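Local atomic coordinates of Fe-regulated protein B (Neisseria meningitidis, PDB entry 4AIP), a protein that takes up iron across the outer membrane as a TonB-dependent transporter, a beta-barrel closed by an N-terminal plug, and probably carries iron-siderophore complexes. Residues D61-G64 with S65-T69; R110-G113 with Q114-D118; D118-V121 with D122-Y125. All coordinates share one frame; numbering follows the deposited sequence.

Overall arrangement
All three contacts are local turns of the plug domain, the part of a TonB-dependent transporter that fills the barrel lumen, and they follow one another along the chain, contact 3 beginning on Asp118, where contact 2 ends. Contact 1 leads into strand 67-73, one outer strand of the four-stranded mixed plug sheet; contact 3 leaves strand 118-121, the outer strand at its other end. Their centres lie about 19 Å apart. Contact 2 begins on the short, weakly bonded strand 112-113 of a separate three-stranded sheet, its centre about 14 Å from that of contact 3 and about 18 Å from that of contact 1, where Lys66 packs on Arg110. The chain thus bends at both outer strands of the mixed sheet and between the two sheets.

Contact 1. Residues D61-G64 with S65-T69; sequences DRQG and SKIRT
Asp61 closes this N-terminal loop of the plug by gripping Thr69 with both carboxylate oxygens. OD1 of Asp61 accepts from the hydroxyl OG1 of Thr69 at 2.9 Å through its syn lone pair, while OD2 takes the backbone N of Thr69 at 3.0 Å from above the carboxylate plane. Two bonds from one residue should hold the carboxylate against rotation. Both torsions suit the grip: CG of Asp61 lies opposite its own carbonyl carbon (chi1 -68°), and Thr69 turns OG1 the same way (chi1 -66°); with OG1 beside the backbone N, both donors of Thr69 stand before the carboxylate.

Between these ends, a type II' beta turn from Gln63 to Lys66 reverses the chain, with Gly64 at positive phi. Lys66 N donates to Gln63 O at 3.0 Å in a nearly straight bond. The extended Gln63 side chain then crosses Lys66 and Ile67 obliquely: its OE1 lies 3.1 Å from CD1 of Ile67, and its NE2 packs on CD of Lys66 at 3.4 Å. Inside the loop a water accepts from Gln63 N and donates to Ile67 O at 2.8 Å, with a weak bond to Gly64 O.

Beyond the turn the chain enters strand 67-73 and pairs with strand 144-151 through Lys66 to Lys151 and Arg68 to Val149. The polar ends of the basic residues reach further afield: Lys66 NZ bonds to Ala153 O and Lys151 O, and Arg68 forms a salt bridge with Glu590 of the barrel. Ser65 N bonds to Ser553 on strand 548-563, and Arg62 packs along strand 495-506, joining plug to barrel wall.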
loop_
_atom_site.group_PDB
_atom_site.type_symbol
_atom_site.label_atom_id
_atom_site.label_comp_id
_atom_site.label_asym_id
_atom_site.label_seq_id
_atom_site.Cartn_x
_atom_site.Cartn_y
_atom_site.Cartn_z
ATOM N N ASP B 61 24.821 22.448 -29.488
ATOM C CA ASP B 61 24.714 21.235 -30.320
ATOM C C ASP B 61 24.988 21.626 -31.742
ATOM O O ASP B 61 24.343 22.545 -32.267
ATOM C CB ASP B 61 23.326 20.607 -30.269
ATOM C CG ASP B 61 22.994 20.027 -28.909
ATOM O OD1 ASP B 61 23.829 19.305 -28.313
ATOM O OD2 ASP B 61 21.875 20.295 -28.441
ATOM N N ARG B 62 25.944 20.949 -32.370
ATOM C CA ARG B 62 26.368 21.330 -33.716
ATOM C C ARG B 62 26.484 20.182 -34.699
ATOM O O ARG B 62 27.275 20.260 -35.626
ATOM C CB ARG B 62 27.684 22.098 -33.693
ATOM C CG ARG B 62 27.602 23.454 -33.060
ATOM C CD ARG B 62 28.865 23.592 -32.308
ATOM N NE ARG B 62 29.968 24.289 -32.930
ATOM C CZ ARG B 62 31.261 23.964 -32.868
ATOM N NH1 ARG B 62 31.697 22.905 -32.364
ATOM N NH2 ARG B 62 32.174 24.690 -33.377
ATOM N N GLN B 63 25.704 19.131 -34.508
ATOM C CA GLN B 63 25.681 18.064 -35.494
ATOM C C GLN B 63 24.335 18.012 -36.197
ATOM O O GLN B 63 23.743 16.956 -36.362
ATOM C CB GLN B 63 26.069 16.749 -34.864
ATOM C CG GLN B 63 27.529 16.721 -34.517
ATOM C CD GLN B 63 27.905 15.509 -33.752
ATOM O OE1 GLN B 63 28.379 15.609 -32.590
ATOM N NE2 GLN B 63 27.696 14.327 -34.379
ATOM N N GLY B 64 23.909 19.195 -36.641
ATOM C CA GLY B 64 22.567 19.423 -37.098
ATOM C C GLY B 64 21.576 18.978 -36.035
ATOM O O GLY B 64 21.378 19.636 -35.004
ATOM N N SER B 65 21.026 17.802 -36.267
ATOM C CA SER B 65 19.923 17.307 -35.488
ATOM C C SER B 65 20.215 15.918 -34.879
ATOM O O SER B 65 19.329 15.268 -34.267
ATOM C CB SER B 65 18.697 17.235 -36.411
ATOM O OG SER B 65 17.583 16.790 -35.726
ATOM N N LYS B 66 21.451 15.463 -35.038
ATOM C CA LYS B 66 21.812 14.149 -34.569
ATOM C C LYS B 66 22.045 14.000 -33.026
ATOM O O LYS B 66 21.893 12.913 -32.471
ATOM C CB LYS B 66 22.976 13.672 -35.392
ATOM C CG LYS B 66 23.764 12.556 -34.837
ATOM C CD LYS B 66 25.091 12.510 -35.558
ATOM C CE LYS B 66 26.008 11.379 -35.059
ATOM N NZ LYS B 66 25.419 10.036 -35.304
ATOM N N ILE B 67 22.379 15.098 -32.368
ATOM C CA ILE B 67 22.509 15.130 -30.930
ATOM C C ILE B 67 21.670 16.297 -30.521
ATOM O O ILE B 67 21.920 17.429 -30.941
ATOM C CB ILE B 67 24.005 15.312 -30.469
ATOM C CG1 ILE B 67 24.795 14.042 -30.784
ATOM C CG2 ILE B 67 24.101 15.548 -28.989
ATOM C CD1 ILE B 67 26.322 14.237 -30.734
ATOM N N ARG B 68 20.643 15.994 -29.741
ATOM C CA ARG B 68 19.785 17.027 -29.213
ATOM C C ARG B 68 19.865 16.925 -27.700
ATOM O O ARG B 68 19.373 15.959 -27.076
ATOM C CB ARG B 68 18.379 16.927 -29.766
ATOM C CG ARG B 68 17.886 18.232 -30.410
ATOM C CD ARG B 68 16.907 17.863 -31.519
ATOM N NE ARG B 68 16.125 19.029 -31.974
ATOM C CZ ARG B 68 15.381 19.044 -33.095
ATOM N NH1 ARG B 68 15.339 17.970 -33.897
ATOM N NH2 ARG B 68 14.720 20.157 -33.454
ATOM N N THR B 69 20.577 17.897 -27.138
ATOM C CA THR B 69 20.841 17.958 -25.725
ATOM C C THR B 69 19.708 18.732 -25.097
ATOM O O THR B 69 19.326 19.764 -25.598
ATOM C CB THR B 69 22.247 18.616 -25.427
ATOM O OG1 THR B 69 23.293 17.767 -25.935
ATOM C CG2 THR B 69 22.464 18.827 -23.919
HETATM O O HOH W 1 23.205 18.094 -33.287
#

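Contact 2. Residues R110-G113 with Q114-D118; sequences RGMG and QNSVD
Met112 and Val117 touch across a tight bend, CB of Met112 lying 4.1 Å from CG1 of Val117, and the same methyl comes within 3.4 Å of Met112 O. Met112 does not lie straight along its neighbour. Its chain folds at both chi2 (-53°) and chi3 (-61°), which swings CE of Met112 back over the bend to touch OG of Ser116 at 3.2 Å. The side chain thus meets Val117 with CB and Ser116 with its terminal methyl.

The backbone beneath them makes a helix-like turn, in which one carbonyl takes the amides three and four residues on and Gln114 and Asn115 have near-helical angles. Gly113 O accepts from Ser116 N, above the carbonyl plane, and from Val117 N, only 17° out of it, each at 2.9 Å. This links the short, weakly bonded strand 112-113 in the small three-stranded plug sheet to the start of strand 118-121. Val117 closes over that acceptor, its CG1 and CG2 lying 3.4 and 3.6 Å from Gly113 O.

On the barrel side Met112 packs against Pro611 and Phe613 of strand 600-615, and Asn115 O receives bonds from Arg506 and Arg509. Within the plug, Asn164 touches both Met112 and Ser116, while Val117 rests on Leu107 and Leu109 of strand 107-109.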
loop_
_atom_site.group_PDB
_atom_site.type_symbol
_atom_site.label_atom_id
_atom_site.label_comp_id
_atom_site.label_asym_id
_atom_site.label_seq_id
_atom_site.Cartn_x
_atom_site.Cartn_y
_atom_site.Cartn_z
ATOM N N ARG B 110 14.116 7.317 -35.614
ATOM C CA ARG B 110 14.353 7.234 -37.089
ATOM C C ARG B 110 13.871 5.888 -37.498
ATOM O O ARG B 110 14.611 5.140 -38.145
ATOM C CB ARG B 110 15.838 7.363 -37.417
ATOM C CG ARG B 110 16.499 8.639 -36.999
ATOM C CD ARG B 110 17.958 8.675 -37.411
ATOM N NE ARG B 110 18.508 10.050 -37.352
ATOM C CZ ARG B 110 19.811 10.331 -37.308
ATOM N NH1 ARG B 110 20.732 9.335 -37.345
ATOM N NH2 ARG B 110 20.195 11.592 -37.231
ATOM N N GLY B 111 12.712 5.484 -37.008
ATOM C CA GLY B 111 12.127 4.210 -37.472
ATOM C C GLY B 111 12.670 2.931 -36.826
ATOM O O GLY B 111 12.151 1.806 -37.080
ATOM N N MET B 112 13.702 3.084 -36.001
ATOM C CA MET B 112 14.341 1.958 -35.361
ATOM C C MET B 112 13.809 1.726 -33.941
ATOM O O MET B 112 13.749 2.695 -33.122
ATOM C CB MET B 112 15.837 2.188 -35.294
ATOM C CG MET B 112 16.657 2.170 -36.607
ATOM S SD MET B 112 16.421 0.702 -37.633
ATOM C CE MET B 112 16.999 -0.579 -36.505
ATOM N N GLY B 113 13.429 0.466 -33.645
ATOM C CA GLY B 113 12.915 0.059 -32.316
ATOM C C GLY B 113 13.866 -0.122 -31.119
ATOM O O GLY B 113 15.095 0.029 -31.238
ATOM N N GLN B 114 13.296 -0.474 -29.953
ATOM C CA GLN B 114 14.094 -0.612 -28.710
ATOM C C GLN B 114 15.016 -1.863 -28.666
ATOM O O GLN B 114 15.744 -2.097 -27.708
ATOM C CB GLN B 114 13.203 -0.547 -27.460
ATOM C CG GLN B 114 12.353 0.710 -27.326
ATOM C CD GLN B 114 11.479 0.637 -26.103
ATOM O OE1 GLN B 114 11.970 0.840 -24.988
ATOM N NE2 GLN B 114 10.189 0.312 -26.285
ATOM N N ASN B 115 14.998 -2.645 -29.727
ATOM C CA ASN B 115 16.031 -3.622 -29.965
ATOM C C ASN B 115 17.386 -2.909 -30.214
ATOM O O ASN B 115 18.438 -3.469 -29.942
ATOM C CB ASN B 115 15.605 -4.485 -31.155
ATOM C CG ASN B 115 16.672 -5.505 -31.569
ATOM O OD1 ASN B 115 16.812 -6.587 -30.973
ATOM N ND2 ASN B 115 17.380 -5.182 -32.618
ATOM N N SER B 116 17.355 -1.672 -30.693
ATOM C CA SER B 116 18.583 -1.005 -31.101
ATOM C C SER B 116 18.669 0.323 -30.417
ATOM O O SER B 116 19.766 0.915 -30.430
ATOM C CB SER B 116 18.719 -0.698 -32.613
ATOM O OG SER B 116 17.664 -1.164 -33.438
ATOM N N VAL B 117 17.564 0.842 -29.865
ATOM C CA VAL B 117 17.618 2.168 -29.167
ATOM C C VAL B 117 17.347 2.007 -27.674
ATOM O O VAL B 117 16.458 1.254 -27.271
ATOM C CB VAL B 117 16.613 3.230 -29.775
ATOM C CG1 VAL B 117 16.586 3.126 -31.330
ATOM C CG2 VAL B 117 15.203 2.975 -29.257
ATOM N N ASP B 118 18.120 2.711 -26.848
ATOM C CA ASP B 118 18.095 2.435 -25.396
ATOM C C ASP B 118 17.594 3.693 -24.757
ATOM O O ASP B 118 17.706 4.762 -25.396
ATOM C CB ASP B 118 19.533 2.173 -24.911
ATOM C CG ASP B 118 20.077 0.857 -25.378
ATOM O OD1 ASP B 118 19.350 -0.175 -25.323
ATOM O OD2 ASP B 118 21.265 0.842 -25.755
#

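Contact 3. Residues D118-V121 with D122-Y125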
loop_
_atom_site.group_PDB
_atom_site.type_symbol
_atom_site.label_atom_id
_atom_site.label_comp_id
_atom_site.label_asym_id
_atom_site.label_seq_id
_atom_site.Cartn_x
_atom_site.Cartn_y
_atom_site.Cartn_z
ATOM N N ASP B 118 18.120 2.711 -26.848
ATOM C CA ASP B 118 18.095 2.435 -25.396
ATOM C C ASP B 118 17.594 3.693 -24.757
ATOM O O ASP B 118 17.706 4.762 -25.396
ATOM C CB ASP B 118 19.533 2.173 -24.911
ATOM C CG ASP B 118 20.077 0.857 -25.378
ATOM O OD1 ASP B 118 19.350 -0.175 -25.323
ATOM O OD2 ASP B 118 21.265 0.842 -25.755
ATOM N N ILE B 119 17.062 3.574 -23.546
ATOM C CA ILE B 119 16.779 4.669 -22.662
ATOM C C ILE B 119 17.791 4.519 -21.532
ATOM O O ILE B 119 17.802 3.494 -20.828
ATOM C CB ILE B 119 15.369 4.552 -22.041
ATOM C CG1 ILE B 119 14.309 4.823 -23.150
ATOM C CG2 ILE B 119 15.162 5.603 -20.865
ATOM C CD1 ILE B 119 13.294 3.769 -23.250
ATOM N N LYS B 120 18.563 5.592 -21.347
ATOM C CA LYS B 120 19.585 5.666 -20.362
ATOM C C LYS B 120 19.111 6.573 -19.288
ATOM O O LYS B 120 18.746 7.709 -19.594
ATOM C CB LYS B 120 20.826 6.251 -21.037
ATOM C CG LYS B 120 21.416 5.312 -22.055
ATOM C CD LYS B 120 22.754 5.836 -22.603
ATOM C CE LYS B 120 23.218 5.006 -23.822
ATOM N NZ LYS B 120 24.732 5.025 -24.022
ATOM N N VAL B 121 19.047 6.102 -18.037
ATOM C CA VAL B 121 18.819 7.043 -16.939
ATOM C C VAL B 121 19.993 6.942 -16.044
ATOM O O VAL B 121 20.492 5.799 -15.778
ATOM C CB VAL B 121 17.457 6.897 -16.231
ATOM C CG1 VAL B 121 16.389 6.134 -17.135
ATOM C CG2 VAL B 121 17.567 6.346 -14.880
ATOM N N ASP B 122 20.497 8.114 -15.671
ATOM C CA ASP B 122 21.719 8.275 -14.898
ATOM C C ASP B 122 22.823 7.348 -15.442
ATOM O O ASP B 122 23.610 6.782 -14.671
ATOM C CB ASP B 122 21.432 7.932 -13.442
ATOM C CG ASP B 122 20.404 8.863 -12.805
ATOM O OD1 ASP B 122 20.401 10.072 -13.139
ATOM O OD2 ASP B 122 19.630 8.386 -11.965
ATOM N N ASN B 123 22.833 7.167 -16.764
ATOM C CA ASN B 123 23.864 6.388 -17.426
ATOM C C ASN B 123 23.871 4.899 -16.997
ATOM O O ASN B 123 24.937 4.323 -16.774
ATOM C CB ASN B 123 25.248 7.016 -17.240
ATOM C CG ASN B 123 26.209 6.646 -18.373
ATOM O OD1 ASN B 123 25.792 6.171 -19.451
ATOM N ND2 ASN B 123 27.512 6.829 -18.119
ATOM N N ALA B 124 22.671 4.318 -16.881
ATOM C CA ALA B 124 22.494 2.861 -16.678
ATOM C C ALA B 124 21.405 2.349 -17.628
ATOM O O ALA B 124 20.346 2.984 -17.775
ATOM C CB ALA B 124 22.087 2.622 -15.231
ATOM N N TYR B 125 21.621 1.208 -18.283
ATOM C CA TYR B 125 20.668 0.771 -19.300
ATOM C C TYR B 125 20.833 -0.709 -19.571
ATOM O O TYR B 125 21.950 -1.218 -19.639
ATOM C CB TYR B 125 20.842 1.593 -20.580
ATOM C CG TYR B 125 22.307 1.770 -21.060
ATOM C CD1 TYR B 125 23.160 2.730 -20.469
ATOM C CD2 TYR B 125 22.805 1.031 -22.105
ATOM C CE1 TYR B 125 24.452 2.939 -20.913
ATOM C CE2 TYR B 125 24.117 1.215 -22.566
ATOM C CZ TYR B 125 24.948 2.162 -21.953
ATOM O OH TYR B 125 26.267 2.347 -22.392
#
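A type I' beta turn from Val121 to Ala124, closed by one antiparallel bridge, reverses the plug chain at the end of strand 118-121. Val121 and Ala124 form an antiparallel hydrogen-bonded pair: Ala124 N donates to Val121 O at 2.9 Å, and Val121 N returns a weak bond of 3.4 Å to Ala124 O. Asp122 and Asn123 occupy the corner, both at positive phi.

Past the bridge, Lys120 and Tyr125 carry the side-chain contact. They lie side by side and point the same way, the lysine running extended over one ring face. CG of Lys120 lies 3.5 Å from CD1 of Tyr125, and CE of Lys120 sits above the face as a CH-pi contact, 3.8 Å from the centroid of the Tyr125 ring and 14° off the normal. Lys120 NZ is further along, an off-centre cation-pi partner 4.1 Å from the centroid of the Tyr125 ring. Tyr125 takes this place with CG between its backbone N and carbonyl carbon (chi1 47°), where the ring stands under the aliphatic chain and CB of Tyr125 lies 3.6 Å from Ile119 O. Asp118 approaches that ring obliquely, its OD2 4.0 Å from CD2 of Tyr125.

The turn follows an outer strand of the mixed plug sheet, where 118-121 runs parallel to 165-171 and Lys120 exchanges backbone bonds with Ile167 and Ala169. The tyrosine hydroxyl bonds to Ile160 N, which ties that end of the ring to the backbone of Ile160. Of the two acids, Asp118 is engaged chiefly in a salt bridge to Arg506 of the barrel, and Asp122 OD2, at the corner, pairs with Thr171 OG1 on the adjoining strand.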